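PDB 1RLI: putative NAD(P)H-dependent FMN-containing oxidoreductase YwqN from Bacillus subtilis, which probably works as an NAD(P)H-dependent, FMN-containing oxidoreductase of the SsuE family. Local coordinates for residues V8-T13 with N18-A23; D60-I65 with I94-Q99; F77-P80 with M86-T89; S98-D103 with P107-Q112. One frame throughout, in Å; residues are numbered along the deposited sequence.

Interaction 1: V8-T13 with N18-A23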
loop_
_atom_site.group_PDB
_atom_site.type_symbol
_atom_site.label_atom_id
_atom_site.label_comp_id
_atom_site.label_asym_id
_atom_site.label_seq_id
_atom_site.Cartn_x
_atom_site.Cartn_y
_atom_site.Cartn_z
ATOM N N VAL D 8 -7.189 10.595 23.207
ATOM C CA VAL D 8 -6.326 11.038 22.133
ATOM C C VAL D 8 -4.939 10.650 22.601
ATOM O O VAL D 8 -4.488 11.101 23.658
ATOM C CB VAL D 8 -6.359 12.558 21.911
ATOM C CG1 VAL D 8 -5.274 12.934 20.907
ATOM C CG2 VAL D 8 -7.704 12.985 21.388
ATOM N N ILE D 9 -4.283 9.788 21.833
ATOM C CA ILE D 9 -2.934 9.322 22.155
ATOM C C ILE D 9 -2.016 10.117 21.249
ATOM O O ILE D 9 -1.899 9.844 20.046
ATOM C CB ILE D 9 -2.804 7.822 21.868
ATOM C CG1 ILE D 9 -3.816 7.065 22.738
ATOM C CG2 ILE D 9 -1.383 7.352 22.147
ATOM C CD1 ILE D 9 -3.998 5.655 22.341
ATOM N N ASN D 10 -1.352 11.098 21.844
ATOM C CA ASN D 10 -0.501 12.002 21.092
ATOM C C ASN D 10 0.973 11.622 21.135
ATOM O O ASN D 10 1.601 11.690 22.189
ATOM C CB ASN D 10 -0.702 13.408 21.653
ATOM C CG ASN D 10 -0.073 14.468 20.801
ATOM O OD1 ASN D 10 0.857 14.204 20.050
ATOM N ND2 ASN D 10 -0.573 15.698 20.924
ATOM N N GLY D 11 1.512 11.233 19.974
ATOM C CA GLY D 11 2.906 10.850 19.882
ATOM C C GLY D 11 3.727 11.936 19.217
ATOM O O GLY D 11 4.822 11.690 18.718
ATOM N N GLY D 12 3.196 13.151 19.207
ATOM C CA GLY D 12 3.930 14.244 18.598
ATOM C C GLY D 12 4.486 15.146 19.678
ATOM O O GLY D 12 4.888 14.682 20.746
ATOM N N THR D 13 4.527 16.439 19.390
ATOM C CA THR D 13 5.007 17.406 20.357
ATOM C C THR D 13 3.733 17.945 20.971
ATOM O O THR D 13 2.649 17.429 20.689
ATOM C CB THR D 13 5.805 18.541 19.687
ATOM O OG1 THR D 13 5.038 19.111 18.618
ATOM C CG2 THR D 13 7.120 18.000 19.144
ATOM N N ASN D 18 1.467 20.680 15.121
ATOM C CA ASN D 18 0.406 20.377 14.171
ATOM C C ASN D 18 -0.462 19.217 14.603
ATOM O O ASN D 18 -1.663 19.193 14.334
ATOM C CB ASN D 18 0.998 20.088 12.799
ATOM C CG ASN D 18 1.804 21.246 12.272
ATOM O OD1 ASN D 18 1.335 22.387 12.264
ATOM N ND2 ASN D 18 3.022 20.970 11.831
ATOM N N THR D 19 0.154 18.247 15.266
ATOM C CA THR D 19 -0.555 17.080 15.737
ATOM C C THR D 19 -1.561 17.463 16.816
ATOM O O THR D 19 -2.706 17.010 16.799
ATOM C CB THR D 19 0.445 16.035 16.284
ATOM O OG1 THR D 19 1.199 15.490 15.189
ATOM C CG2 THR D 19 -0.278 14.932 17.003
ATOM N N ASP D 20 -1.124 18.291 17.760
ATOM C CA ASP D 20 -2.001 18.738 18.842
ATOM C C ASP D 20 -3.182 19.515 18.287
ATOM O O ASP D 20 -4.334 19.294 18.672
ATOM C CB ASP D 20 -1.246 19.650 19.811
ATOM C CG ASP D 20 -0.160 18.928 20.572
ATOM O OD1 ASP D 20 -0.020 19.202 21.785
ATOM O OD2 ASP D 20 0.557 18.104 19.965
ATOM N N VAL D 21 -2.876 20.436 17.387
ATOM C CA VAL D 21 -3.884 21.276 16.761
ATOM C C VAL D 21 -4.951 20.458 16.039
ATOM O O VAL D 21 -6.138 20.663 16.262
ATOM C CB VAL D 21 -3.230 22.266 15.763
ATOM C CG1 VAL D 21 -4.299 23.013 14.979
ATOM C CG2 VAL D 21 -2.339 23.255 16.520
ATOM N N LEU D 22 -4.536 19.527 15.172
ATOM C CA LEU D 22 -5.506 18.727 14.443
ATOM C C LEU D 22 -6.349 17.865 15.365
ATOM O O LEU D 22 -7.537 17.674 15.123
ATOM C CB LEU D 22 -4.818 17.821 13.414
ATOM C CG LEU D 22 -4.506 18.433 12.053
ATOM C CD1 LEU D 22 -3.909 17.377 11.118
ATOM C CD2 LEU D 22 -5.795 18.990 11.459
ATOM N N ALA D 23 -5.731 17.343 16.421
ATOM C CA ALA D 23 -6.458 16.496 17.358
ATOM C C ALA D 23 -7.550 17.287 18.061
ATOM O O ALA D 23 -8.658 16.787 18.257
ATOM C CB ALA D 23 -5.509 15.899 18.378
HETATM O O HOH W 1 3.305 17.425 16.282
#
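A chi1 of -169° at Asn10 sets CG opposite the residue's own backbone N and carries the side-chain amide from strand 6-10 toward helix 18-27, where Thr19 offers its methyl carbon CG2, likewise anti to N. The two ends of the amide then do separate work. Its oxygen OD1 accepts from Gly12 N at 2.7 Å, in the carbonyl plane, closing an Asx turn where the strand gives way to loop. With the oxygen committed in this way, ND2 is left turned to the helix and appears to donate to Asp20 OD2 (2.8 Å, N-H...O angle 161°), a bond to be read with caution because OD2 is crowded in the model; the amide and carboxylate planes stand 67° apart. OD1 of the same carboxylate accepts from Ser15 N in the connecting loop.

Thr19 CG2 lies only 3.3 Å from Asn10 OD1, and the backbones also close up here, Gly12 CA and Thr19 CA being 6.0 Å apart. Having no side chain, Gly12 lets the loop pass close over Thr19 CB. One water bridges loop and helix through weak bonds from Thr13 N and Thr19 N. Farther back along the strand the contact is purely apolar, with Val8 CG1 against Ala23 CB at 3.9 Å.

Strand 6-10, helix 18-27 and strand 33-41 form a beta-alpha-beta unit of a flavodoxin-like fold, and the loop after its first strand is consistent with the FMN phosphate-binding loop of related flavoproteins.

Interaction 2: D60-I65 with I94-Q99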
loop_
_atom_site.group_PDB
_atom_site.type_symbol
_atom_site.label_atom_id
_atom_site.label_comp_id
_atom_site.label_asym_id
_atom_site.label_seq_id
_atom_site.Cartn_x
_atom_site.Cartn_y
_atom_site.Cartn_z
ATOM N N ASP D 60 7.863 5.249 31.584
ATOM C CA ASP D 60 7.671 4.967 32.999
ATOM C C ASP D 60 6.192 4.916 33.346
ATOM O O ASP D 60 5.786 4.171 34.250
ATOM C CB ASP D 60 8.359 6.041 33.852
ATOM C CG ASP D 60 9.875 5.999 33.738
ATOM O OD1 ASP D 60 10.401 6.041 32.607
ATOM O OD2 ASP D 60 10.548 5.927 34.788
ATOM N N ASP D 61 5.378 5.682 32.620
ATOM C CA ASP D 61 3.950 5.719 32.907
ATOM C C ASP D 61 3.084 4.895 31.943
ATOM O O ASP D 61 1.876 5.128 31.821
ATOM C CB ASP D 61 3.472 7.177 32.950
ATOM C CG ASP D 61 3.518 7.862 31.589
ATOM O OD1 ASP D 61 4.386 7.517 30.748
ATOM O OD2 ASP D 61 2.682 8.764 31.375
ATOM N N TYR D 62 3.703 3.908 31.296
ATOM C CA TYR D 62 2.992 3.055 30.336
ATOM C C TYR D 62 1.765 2.353 30.921
ATOM O O TYR D 62 0.705 2.365 30.301
ATOM C CB TYR D 62 3.970 2.031 29.726
ATOM C CG TYR D 62 3.336 1.066 28.744
ATOM C CD1 TYR D 62 3.172 1.409 27.405
ATOM C CD2 TYR D 62 2.907 -0.187 29.161
ATOM C CE1 TYR D 62 2.596 0.517 26.493
ATOM C CE2 TYR D 62 2.316 -1.091 28.253
ATOM C CZ TYR D 62 2.170 -0.726 26.922
ATOM O OH TYR D 62 1.595 -1.611 26.025
ATOM N N ASP D 63 1.886 1.728 32.100
ATOM C CA ASP D 63 0.734 1.052 32.705
ATOM C C ASP D 63 -0.417 2.018 32.975
ATOM O O ASP D 63 -1.574 1.657 32.790
ATOM C CB ASP D 63 1.107 0.350 34.026
ATOM C CG ASP D 63 2.073 -0.805 33.825
ATOM O OD1 ASP D 63 2.093 -1.390 32.716
ATOM O OD2 ASP D 63 2.808 -1.136 34.788
ATOM N N SER D 64 -0.108 3.231 33.432
ATOM C CA SER D 64 -1.148 4.232 33.686
ATOM C C SER D 64 -1.862 4.603 32.385
ATOM O O SER D 64 -3.072 4.872 32.371
ATOM C CB SER D 64 -0.539 5.496 34.301
ATOM O OG SER D 64 -0.214 5.261 35.656
ATOM N N ILE D 65 -1.107 4.624 31.292
ATOM C CA ILE D 65 -1.683 4.960 29.994
ATOM C C ILE D 65 -2.632 3.860 29.532
ATOM O O ILE D 65 -3.756 4.132 29.096
ATOM C CB ILE D 65 -0.573 5.207 28.960
ATOM C CG1 ILE D 65 0.161 6.494 29.347
ATOM C CG2 ILE D 65 -1.167 5.311 27.524
ATOM C CD1 ILE D 65 1.378 6.837 28.493
ATOM N N ILE D 94 3.076 1.237 20.726
ATOM C CA ILE D 94 2.345 0.139 20.097
ATOM C C ILE D 94 3.136 -1.190 20.172
ATOM O O ILE D 94 2.544 -2.245 20.429
ATOM C CB ILE D 94 1.976 0.520 18.623
ATOM C CG1 ILE D 94 0.932 1.650 18.665
ATOM C CG2 ILE D 94 1.419 -0.688 17.853
ATOM C CD1 ILE D 94 0.613 2.284 17.286
ATOM N N ASP D 95 4.456 -1.149 19.985
ATOM C CA ASP D 95 5.240 -2.385 20.039
ATOM C C ASP D 95 5.059 -3.072 21.404
ATOM O O ASP D 95 5.073 -4.305 21.485
ATOM C CB ASP D 95 6.743 -2.135 19.843
ATOM C CG ASP D 95 7.147 -1.926 18.375
ATOM O OD1 ASP D 95 6.314 -2.095 17.464
ATOM O OD2 ASP D 95 8.335 -1.598 18.160
ATOM N N ARG D 96 4.919 -2.275 22.465
ATOM C CA ARG D 96 4.748 -2.825 23.813
ATOM C C ARG D 96 3.393 -3.523 24.002
ATOM O O ARG D 96 3.176 -4.228 24.992
ATOM C CB ARG D 96 4.975 -1.734 24.877
ATOM C CG ARG D 96 5.122 -2.255 26.320
ATOM C CD ARG D 96 5.841 -1.201 27.170
ATOM N NE ARG D 96 5.844 -1.512 28.597
ATOM C CZ ARG D 96 6.547 -0.827 29.492
ATOM N NH1 ARG D 96 7.300 0.191 29.086
ATOM N NH2 ARG D 96 6.475 -1.149 30.788
ATOM N N TRP D 97 2.458 -3.350 23.066
ATOM C CA TRP D 97 1.193 -4.077 23.190
ATOM C C TRP D 97 1.517 -5.577 23.186
ATOM O O TRP D 97 0.751 -6.384 23.688
ATOM C CB TRP D 97 0.241 -3.757 22.028
ATOM C CG TRP D 97 -0.370 -2.386 22.110
ATOM C CD1 TRP D 97 -0.136 -1.434 23.065
ATOM C CD2 TRP D 97 -1.265 -1.796 21.163
ATOM N NE1 TRP D 97 -0.830 -0.285 22.763
ATOM C CE2 TRP D 97 -1.525 -0.477 21.598
ATOM C CE3 TRP D 97 -1.864 -2.252 19.983
ATOM C CZ2 TRP D 97 -2.359 0.402 20.889
ATOM C CZ3 TRP D 97 -2.696 -1.380 19.269
ATOM C CH2 TRP D 97 -2.934 -0.061 19.731
ATOM N N SER D 98 2.650 -5.957 22.597
ATOM C CA SER D 98 3.020 -7.371 22.588
ATOM C C SER D 98 3.185 -7.851 24.031
ATOM O O SER D 98 2.832 -8.987 24.356
ATOM C CB SER D 98 4.324 -7.594 21.816
ATOM O OG SER D 98 4.060 -7.528 20.421
ATOM N N GLN D 99 3.737 -6.984 24.870
ATOM C CA GLN D 99 3.937 -7.303 26.284
ATOM C C GLN D 99 2.606 -7.320 27.019
ATOM O O GLN D 99 2.332 -8.211 27.814
ATOM C CB GLN D 99 4.843 -6.263 26.957
ATOM C CG GLN D 99 6.328 -6.490 26.758
ATOM C CD GLN D 99 7.177 -5.341 27.318
ATOM O OE1 GLN D 99 6.976 -4.860 28.455
ATOM N NE2 GLN D 99 8.140 -4.901 26.518
HETATM O O HOH W 2 4.633 -2.733 32.305
#
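The hydroxyl of Tyr62 reaches the backbone of Arg96, its OH 3.2 Å from Arg96 O, and is hydrogen-bonded to Thr100 OG1, which also makes a weak bond to that same carbonyl. Trp97 approaches the hydroxyl with the edge of its indole: CD1 is 3.4 Å from Tyr62 OH, which lies in the plane of the ring. The buried hydroxyl thus lies among Arg96, Trp97 and Thr100, with Thr100 as its clear bonding partner.

The rest of the tyrosine is a platform for Arg96. Extended from a chi1 of -167°, the arginine runs over one ring face from the hydroxyl end toward CB. Arg96 CD sits 3.4 Å from the centroid of the Tyr62 ring and just 1° off its normal, a CH-pi contact. Beyond it the guanidinium lies flat on the ring, the planes 17° apart and the centres 4.3 Å apart, with Arg96 NE 3.3 Å from Tyr62 CD2. The rotation of the guanidinium is fixed from its rim: NH1 is bonded to Gln59 OE1, and NH2 donates at 2.9 Å to a water lying in the guanidinium plane. That water in turn donates to Asp63 OD1, linking opposite charges that do not touch directly, while Asp63 OD2 forms a salt bridge with Arg105.

The stack joins the start of helix 62-70, which leans through Ile65 on strand 33-41, to the junction of helices 88-95 and 97-100, where Trp97 packs against helix 133-146 and Ser98 OG bonds Trp83 NE1 of the second subunit.

Interaction 3: F77-P80 with M86-T89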
loop_
_atom_site.group_PDB
_atom_site.type_symbol
_atom_site.label_atom_id
_atom_site.label_comp_id
_atom_site.label_asym_id
_atom_site.label_seq_id
_atom_site.Cartn_x
_atom_site.Cartn_y
_atom_site.Cartn_z
ATOM N N PHE D 77 -5.305 8.055 17.454
ATOM C CA PHE D 77 -3.843 8.004 17.479
ATOM C C PHE D 77 -3.376 9.161 16.642
ATOM O O PHE D 77 -3.649 9.204 15.449
ATOM C CB PHE D 77 -3.372 6.682 16.883
ATOM C CG PHE D 77 -3.708 5.498 17.733
ATOM C CD1 PHE D 77 -2.807 5.028 18.680
ATOM C CD2 PHE D 77 -4.955 4.885 17.628
ATOM C CE1 PHE D 77 -3.152 3.960 19.510
ATOM C CE2 PHE D 77 -5.296 3.825 18.454
ATOM C CZ PHE D 77 -4.387 3.366 19.398
ATOM N N ALA D 78 -2.679 10.103 17.267
ATOM C CA ALA D 78 -2.203 11.286 16.558
ATOM C C ALA D 78 -0.692 11.260 16.486
ATOM O O ALA D 78 -0.016 11.141 17.510
ATOM C CB ALA D 78 -2.684 12.548 17.277
ATOM N N THR D 79 -0.145 11.415 15.286
ATOM C CA THR D 79 1.312 11.339 15.176
ATOM C C THR D 79 1.931 12.098 14.027
ATOM O O THR D 79 1.310 12.279 12.995
ATOM C CB THR D 79 1.761 9.869 14.971
ATOM O OG1 THR D 79 3.196 9.790 14.915
ATOM C CG2 THR D 79 1.203 9.333 13.616
ATOM N N PRO D 80 3.166 12.574 14.213
ATOM C CA PRO D 80 3.812 13.273 13.108
ATOM C C PRO D 80 4.328 12.123 12.246
ATOM O O PRO D 80 4.464 10.988 12.734
ATOM C CB PRO D 80 4.948 14.045 13.788
ATOM C CG PRO D 80 5.249 13.248 15.003
ATOM C CD PRO D 80 3.867 12.833 15.481
ATOM N N MET D 86 5.317 6.280 11.787
ATOM C CA MET D 86 4.829 7.030 12.933
ATOM C C MET D 86 6.015 7.560 13.744
ATOM O O MET D 86 7.169 7.339 13.389
ATOM C CB MET D 86 3.930 6.139 13.795
ATOM C CG MET D 86 4.641 4.931 14.393
ATOM S SD MET D 86 3.483 3.798 15.216
ATOM C CE MET D 86 2.829 2.906 13.741
ATOM N N SER D 87 5.735 8.242 14.841
ATOM C CA SER D 87 6.814 8.778 15.661
ATOM C C SER D 87 7.527 7.678 16.454
ATOM O O SER D 87 7.019 6.574 16.592
ATOM C CB SER D 87 6.252 9.832 16.627
ATOM O OG SER D 87 5.499 9.230 17.662
ATOM N N GLY D 88 8.725 7.979 16.955
ATOM C CA GLY D 88 9.435 7.002 17.758
ATOM C C GLY D 88 8.621 6.669 19.001
ATOM O O GLY D 88 8.542 5.505 19.406
ATOM N N THR D 89 8.005 7.670 19.625
ATOM C CA THR D 89 7.218 7.390 20.823
ATOM C C THR D 89 6.007 6.509 20.549
ATOM O O THR D 89 5.736 5.591 21.312
ATOM C CB THR D 89 6.741 8.676 21.520
ATOM O OG1 THR D 89 6.016 9.494 20.595
ATOM C CG2 THR D 89 7.939 9.461 22.064
#
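After five intervening residues the chain comes back beside the end of strand 74-80, Thr79 lying nearest Met86 and Pro80 nearest Ser87, CA to CA 6.0 Å in each case. The meeting is organised by one hydroxyl. A chi1 of -178° turns Thr79 OG1 opposite its backbone N and out to the returning chain, where it accepts from Ser87 N at 3.0 Å along a bent path, the angle at hydrogen being 142°. The same oxygen donates to Pro80 O at 2.8 Å, approaching somewhat tilted from the carbonyl plane, and is thus gripped twice within a buried site. A valine at Thr79 would probably leave Ser87 N without its acceptor and the Pro80 carbonyl without its donor, freeing the returning chain to shift.

Around this bond the side chains close in. Ser87 CB stands 3.5 Å from Thr79 OG1 and makes a carbon-carbon contact with Pro80 CG at 3.9 Å. Ser87 OG faces other duties, as the N-cap bonded to Leu90 N and as a partner of Gly11 O. Met86 touches Thr79 OG1 with its CB at 3.9 Å, then bends away to Phe139 and Ile142 of helix 133-146.

A loop leaving the carboxyl end of a central parallel strand and leading into the next helix is characteristic of the flavodoxin-like fold; in related FMN reductases this loop lies beside the flavin, which is probably its place here too.

Interaction 4: S98-D103 with P107-Q112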
loop_
_atom_site.group_PDB
_atom_site.type_symbol
_atom_site.label_atom_id
_atom_site.label_comp_id
_atom_site.label_asym_id
_atom_site.label_seq_id
_atom_site.Cartn_x
_atom_site.Cartn_y
_atom_site.Cartn_z
ATOM N N SER D 98 2.650 -5.957 22.597
ATOM C CA SER D 98 3.020 -7.371 22.588
ATOM C C SER D 98 3.185 -7.851 24.031
ATOM O O SER D 98 2.832 -8.987 24.356
ATOM C CB SER D 98 4.324 -7.594 21.816
ATOM O OG SER D 98 4.060 -7.528 20.421
ATOM N N GLN D 99 3.737 -6.984 24.870
ATOM C CA GLN D 99 3.937 -7.303 26.284
ATOM C C GLN D 99 2.606 -7.320 27.019
ATOM O O GLN D 99 2.332 -8.211 27.814
ATOM C CB GLN D 99 4.843 -6.263 26.957
ATOM C CG GLN D 99 6.328 -6.490 26.758
ATOM C CD GLN D 99 7.177 -5.341 27.318
ATOM O OE1 GLN D 99 6.976 -4.860 28.455
ATOM N NE2 GLN D 99 8.140 -4.901 26.518
ATOM N N THR D 100 1.778 -6.323 26.757
ATOM C CA THR D 100 0.493 -6.237 27.429
ATOM C C THR D 100 -0.413 -7.406 27.095
ATOM O O THR D 100 -1.234 -7.806 27.917
ATOM C CB THR D 100 -0.171 -4.893 27.085
ATOM O OG1 THR D 100 0.784 -3.846 27.330
ATOM C CG2 THR D 100 -1.397 -4.672 27.920
ATOM N N LEU D 101 -0.261 -7.968 25.898
ATOM C CA LEU D 101 -1.070 -9.112 25.491
ATOM C C LEU D 101 -0.692 -10.362 26.284
ATOM O O LEU D 101 -1.384 -11.381 26.215
ATOM C CB LEU D 101 -0.898 -9.368 23.994
ATOM C CG LEU D 101 -1.667 -8.380 23.104
ATOM C CD1 LEU D 101 -1.098 -8.395 21.692
ATOM C CD2 LEU D 101 -3.137 -8.759 23.078
ATOM N N ARG D 102 0.399 -10.273 27.049
ATOM C CA ARG D 102 0.858 -11.397 27.866
ATOM C C ARG D 102 0.881 -10.987 29.338
ATOM O O ARG D 102 1.365 -11.737 30.187
ATOM C CB ARG D 102 2.283 -11.803 27.439
ATOM C CG ARG D 102 2.404 -12.144 25.949
ATOM C CD ARG D 102 3.751 -12.777 25.585
ATOM N NE ARG D 102 4.876 -11.869 25.781
ATOM C CZ ARG D 102 5.502 -11.216 24.805
ATOM N NH1 ARG D 102 5.124 -11.366 23.543
ATOM N NH2 ARG D 102 6.503 -10.395 25.097
ATOM N N ASP D 103 0.346 -9.799 29.631
ATOM C CA ASP D 103 0.372 -9.224 30.989
ATOM C C ASP D 103 -0.802 -9.672 31.864
ATOM O O ASP D 103 -1.933 -9.310 31.597
ATOM C CB ASP D 103 0.379 -7.690 30.845
ATOM C CG ASP D 103 0.712 -6.960 32.129
ATOM O OD1 ASP D 103 0.549 -7.532 33.216
ATOM O OD2 ASP D 103 1.137 -5.792 32.045
ATOM N N PRO D 107 -5.584 -8.989 32.037
ATOM C CA PRO D 107 -6.040 -10.269 31.501
ATOM C C PRO D 107 -7.011 -10.276 30.337
ATOM O O PRO D 107 -7.072 -11.255 29.596
ATOM C CB PRO D 107 -6.609 -10.977 32.739
ATOM C CG PRO D 107 -7.161 -9.852 33.528
ATOM C CD PRO D 107 -6.046 -8.824 33.431
ATOM N N ASP D 108 -7.761 -9.190 30.162
ATOM C CA ASP D 108 -8.740 -9.128 29.082
ATOM C C ASP D 108 -8.395 -8.087 28.014
ATOM O O ASP D 108 -9.263 -7.680 27.242
ATOM C CB ASP D 108 -10.107 -8.799 29.664
ATOM C CG ASP D 108 -10.498 -9.748 30.768
ATOM O OD1 ASP D 108 -10.555 -10.960 30.488
ATOM O OD2 ASP D 108 -10.742 -9.276 31.901
ATOM N N PHE D 109 -7.124 -7.698 27.958
ATOM C CA PHE D 109 -6.638 -6.690 27.023
ATOM C C PHE D 109 -7.074 -6.897 25.575
ATOM O O PHE D 109 -7.633 -5.996 24.960
ATOM C CB PHE D 109 -5.103 -6.616 27.101
ATOM C CG PHE D 109 -4.498 -5.498 26.286
ATOM C CD1 PHE D 109 -4.767 -4.161 26.602
ATOM C CD2 PHE D 109 -3.652 -5.780 25.208
ATOM C CE1 PHE D 109 -4.205 -3.122 25.865
ATOM C CE2 PHE D 109 -3.089 -4.736 24.462
ATOM C CZ PHE D 109 -3.367 -3.409 24.798
ATOM N N LYS D 110 -6.810 -8.073 25.023
ATOM C CA LYS D 110 -7.178 -8.332 23.637
ATOM C C LYS D 110 -8.676 -8.111 23.424
ATOM O O LYS D 110 -9.074 -7.382 22.527
ATOM C CB LYS D 110 -6.811 -9.768 23.240
ATOM C CG LYS D 110 -6.841 -9.993 21.729
ATOM C CD LYS D 110 -6.362 -11.390 21.339
ATOM C CE LYS D 110 -7.412 -12.459 21.617
ATOM N NZ LYS D 110 -6.990 -13.774 21.060
ATOM N N GLN D 111 -9.502 -8.747 24.246
ATOM C CA GLN D 111 -10.954 -8.607 24.112
ATOM C C GLN D 111 -11.396 -7.154 24.277
ATOM O O GLN D 111 -12.193 -6.649 23.476
ATOM C CB GLN D 111 -11.673 -9.490 25.143
ATOM C CG GLN D 111 -13.152 -9.763 24.847
ATOM C CD GLN D 111 -14.009 -8.516 24.869
ATOM O OE1 GLN D 111 -14.006 -7.755 25.843
ATOM N NE2 GLN D 111 -14.760 -8.300 23.793
ATOM N N GLN D 112 -10.882 -6.485 25.307
ATOM C CA GLN D 112 -11.229 -5.089 25.551
ATOM C C GLN D 112 -10.865 -4.189 24.366
ATOM O O GLN D 112 -11.639 -3.308 23.978
ATOM C CB GLN D 112 -10.524 -4.567 26.809
ATOM C CG GLN D 112 -11.075 -5.090 28.122
ATOM C CD GLN D 112 -10.178 -4.721 29.281
ATOM O OE1 GLN D 112 -9.024 -5.142 29.335
ATOM N NE2 GLN D 112 -10.695 -3.926 30.212
#
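Thr100 and Leu101 receive Phe109 at a helix-loop-helix connection, a peripheral element of the flavodoxin-like domain in which a type I beta turn, Thr100 to Asp103, follows helix 97-100 and a short loop leads to helix 109-114.

The aromatic contact comes first. Phe109 has CG anti to the backbone N (chi1 -174°), which projects the ring back at the turn, and Thr100 sets its methyl over the middle of one face: CG2 is 3.5 Å from the ring centroid, 7° off the normal, a well-centred CH-pi contact. The OG1 of Thr100 faces Tyr62. Leu101 approaches the same ring at its edge, CG lying in the ring plane 3.9 Å from Phe109 CD2. Face and edge are therefore held by consecutive residues, and Ile66 and Leu70 of helix 62-70 also touch the ring. An alanine at Phe109 would remove the ring, and is likely to leave the Thr100 methyl and Leu101 without their shared partner and open a gap beside helix 62-70.

Polar contacts hold the turn itself but do not cross between the segments. Asp103 N donates to Thr100 O at 3.1 Å, and Asp103 OD2 makes a salt bridge with Arg105. Asp103 O approaches Pro107 N, but the proline has no hydrogen to give.

The remaining apolar contacts are made by Leu101 CD2. This residue, which also packs on Trp83 of the second subunit, places its CD2 3.7 Å from Phe109 CD2 and 3.8 Å from Lys110 CB.

Interactions 1 and 3 adjoin at the ends of neighbouring strands, their centres about 8 Å apart: Ile9 O and Ala78 N are 2.9 Å apart within the sheet, and Gly11 O lies 2.8 Å from Ser87 OG. Together they build the probable FMN-binding end of the sheet; bound platinum lies about 4 Å from the Thr13 side chain and about 5 Å from that of Pro80. Interactions 2 and 4 form a second pair, sharing Ser98 and Gln99 and joined where Tyr62 OH is 2.7 Å from Thr100 OG1. The pairs connect through interactions 2 and 3, where Trp97 CH2 packs 3.7 Å from Phe77 CZ, whereas the centres of interactions 1 and 4 are about 25 Å apart.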